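Local coordinates for Dye type peroxidase A (Streptomyces lividans 1326, PDB 6GZW), which probably uses hydrogen peroxide and a haem cofactor to oxidise dyes and related substrates, as a member of the dye-decolourising peroxidase family, at residues 46-49 / 50-54. Residues are numbered along the deposited sequence; the frame is centred on the assembly and turned at random.
Sequences AAAL and LRRWS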
ATOM      1  N   ALA A  46      13.737   1.770 -28.044  1.00 15.16           N
ATOM      2  CA  ALA A  46      12.476   2.211 -27.461  1.00 14.41           C
ATOM      3  C   ALA A  46      11.262   1.541 -28.104  1.00 14.65           C
ATOM      4  O   ALA A  46      10.309   1.199 -27.402  1.00 13.64           O
ATOM      5  CB  ALA A  46      12.332   3.730 -27.558  1.00 14.10           C
ATOM      6  N   ALA A  47      11.271   1.377 -29.435  1.00 14.11           N
ATOM      7  CA  ALA A  47      10.173   0.700 -30.115  1.00 14.70           C
ATOM      8  C   ALA A  47      10.028  -0.742 -29.628  1.00 14.99           C
ATOM      9  O   ALA A  47       8.937  -1.188 -29.296  1.00 15.59           O
ATOM     10  CB  ALA A  47      10.360   0.755 -31.632  1.00 15.11           C
ATOM     11  N   ALA A  48      11.147  -1.459 -29.530  1.00 15.37           N
ATOM     12  CA  ALA A  48      11.145  -2.814 -28.987  1.00 14.46           C
ATOM     13  C   ALA A  48      10.646  -2.878 -27.523  1.00 13.57           C
ATOM     14  O   ALA A  48       9.950  -3.815 -27.150  1.00 13.37           O
ATOM     15  CB  ALA A  48      12.531  -3.437 -29.098  1.00 15.35           C
ATOM     16  N   LEU A  49      10.981  -1.861 -26.726  1.00 14.15           N
ATOM     17  CA  LEU A  49      10.543  -1.796 -25.336  1.00 13.43           C
ATOM     18  C   LEU A  49       9.025  -1.619 -25.228  1.00 14.02           C
ATOM     19  O   LEU A  49       8.375  -2.314 -24.463  1.00 13.14           O
ATOM     20  CB  LEU A  49      11.274  -0.670 -24.598  1.00 13.91           C
ATOM     21  CG  LEU A  49      10.785  -0.348 -23.176  1.00 12.90           C
ATOM     22  CD1 LEU A  49      10.929  -1.567 -22.287  1.00 13.44           C
ATOM     23  CD2 LEU A  49      11.626   0.755 -22.597  1.00 14.14           C
ATOM     24  N   LEU A  50       8.467  -0.704 -26.014  1.00 14.60           N
ATOM     25  CA  LEU A  50       7.021  -0.513 -26.009  1.00 14.78           C
ATOM     26  C   LEU A  50       6.290  -1.757 -26.541  1.00 14.80           C
ATOM     27  O   LEU A  50       5.208  -2.070 -26.072  1.00 14.36           O
ATOM     28  CB  LEU A  50       6.602   0.754 -26.774  1.00 14.59           C
ATOM     29  CG  LEU A  50       6.501   2.067 -25.987  1.00 15.65           C
ATOM     30  CD1 LEU A  50       5.327   2.051 -25.013  1.00 15.80           C
ATOM     31  CD2 LEU A  50       7.807   2.387 -25.272  1.00 15.65           C
ATOM     32  N   ARG A  51       6.875  -2.477 -27.505  1.00 16.75           N
ATOM     33  CA  ARG A  51       6.326  -3.790 -27.896  1.00 18.28           C
ATOM     34  C   ARG A  51       6.266  -4.780 -26.730  1.00 17.44           C
ATOM     35  O   ARG A  51       5.224  -5.410 -26.483  1.00 18.92           O
ATOM     36  CB  ARG A  51       7.105  -4.435 -29.075  1.00 22.14           C
ATOM     37  CG  ARG A  51       6.570  -4.052 -30.436  1.00 25.92           C
ATOM     38  CD  ARG A  51       7.136  -4.880 -31.609  1.00 28.25           C
ATOM     39  NE  ARG A  51       8.605  -4.802 -31.795  1.00 34.29           N
ATOM     40  CZ  ARG A  51       9.328  -3.746 -32.222  1.00 34.28           C
ATOM     41  NH1 ARG A  51       8.772  -2.572 -32.520  1.00 35.15           N
ATOM     42  NH2 ARG A  51      10.656  -3.865 -32.344  1.00 35.23           N
ATOM     43  N   ARG A  52       7.387  -4.930 -26.017  1.00 16.27           N
ATOM     44  CA  ARG A  52       7.455  -5.815 -24.857  1.00 16.42           C
ATOM     45  C   ARG A  52       6.413  -5.378 -23.835  1.00 15.14           C
ATOM     46  O   ARG A  52       5.619  -6.185 -23.353  1.00 15.44           O
ATOM     47  CB  ARG A  52       8.835  -5.797 -24.173  1.00 17.09           C
ATOM     48  CG  ARG A  52       9.890  -6.621 -24.851  1.00 18.39           C
ATOM     49  CD  ARG A  52      11.107  -6.873 -23.973  1.00 17.88           C
ATOM     50  NE  ARG A  52      11.857  -5.695 -23.497  1.00 17.54           N
ATOM     51  CZ  ARG A  52      12.685  -4.940 -24.227  1.00 16.52           C
ATOM     52  NH1 ARG A  52      12.865  -5.149 -25.549  1.00 16.18           N
ATOM     53  NH2 ARG A  52      13.349  -3.965 -23.636  1.00 16.31           N
ATOM     54  N   TRP A  53       6.451  -4.098 -23.507  1.00 14.04           N
ATOM     55  CA  TRP A  53       5.586  -3.576 -22.461  1.00 13.54           C
ATOM     56  C   TRP A  53       4.118  -3.771 -22.820  1.00 13.25           C
ATOM     57  O   TRP A  53       3.325  -4.141 -21.968  1.00 13.20           O
ATOM     58  CB  TRP A  53       5.836  -2.081 -22.219  1.00 12.55           C
ATOM     59  CG  TRP A  53       6.922  -1.759 -21.269  1.00 12.32           C
ATOM     60  CD1 TRP A  53       7.581  -2.612 -20.415  1.00 12.25           C
ATOM     61  CD2 TRP A  53       7.427  -0.459 -20.994  1.00 11.82           C
ATOM     62  NE1 TRP A  53       8.494  -1.911 -19.662  1.00 11.93           N
ATOM     63  CE2 TRP A  53       8.422  -0.592 -19.988  1.00 11.56           C
ATOM     64  CE3 TRP A  53       7.175   0.807 -21.520  1.00 11.90           C
ATOM     65  CZ2 TRP A  53       9.125   0.495 -19.493  1.00 11.65           C
ATOM     66  CZ3 TRP A  53       7.883   1.878 -21.029  1.00 11.87           C
ATOM     67  CH2 TRP A  53       8.819   1.723 -20.007  1.00 11.78           C
ATOM     68  N   SER A  54       3.773  -3.518 -24.083  1.00 14.13           N
ATOM     69  CA  SER A  54       2.383  -3.682 -24.532  1.00 14.47           C
ATOM     70  C   SER A  54       1.917  -5.126 -24.464  1.00 14.12           C
ATOM     71  O   SER A  54       0.816  -5.397 -24.060  1.00 14.02           O
ATOM     72  CB  SER A  54       2.198  -3.128 -25.949  1.00 13.87           C
ATOM     73  OG  SER A  54       2.517  -1.742 -26.041  1.00 14.31           O
TER
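Leu49 and Trp53 stand one turn apart on the alpha-helix 43-61, which packs on the antiparallel sheet of a fold belonging to the dimeric alpha+beta barrel superfamily, and their side chains meet in an i to i+4 CH-pi contact. Leu49 CD1 lies over one face of the indole, 3.6 Å from the centroid of the five-membered ring and 16° off its normal; its nearest ring atom is Trp53 CE2 at 3.5 Å. The second methyl reaches the six-membered ring, with Leu49 CD2 3.9 Å from Trp53 CH2. With CG anti to the backbone N and beside the carbonyl carbon (chi1 172°), the leucine holds its methyls outward on the flank where the indole lies. Four successive i to i+4 backbone bonds fix the spacing, among them Trp53 N to Leu49 O at 2.8 Å. On the same helix the two arginines fold back over the preceding turn, each bent at chi3. The Arg51 guanidinium lays one face over Ala47 O and Ala48 CA, with Arg51 NH2 3.6 Å from the latter, while that of Arg52 covers Leu49 CA and brings Arg52 NH2 3.7 Å from Leu49 CD1. Ser54 OG also turns back, donating to Leu50 O at 2.7 Å; this carbonyl accepts Ser54 N as well, from the opposite face of its plane. Trp53 NE1 hydrogen-bonds to Ile145 O and Arg52 NE to Asp148 O, tying this helix to helix 135-149. An alanine in place of Trp53 would probably leave the Leu49 methyls without their aromatic floor and the carbonyl of Ile145 without its indole donor. Leu49 and Trp53 both rest on Leu126 of strand 126-132, while Ala47 and Leu50 instead meet Leu375 of the C-terminal helix 372-375.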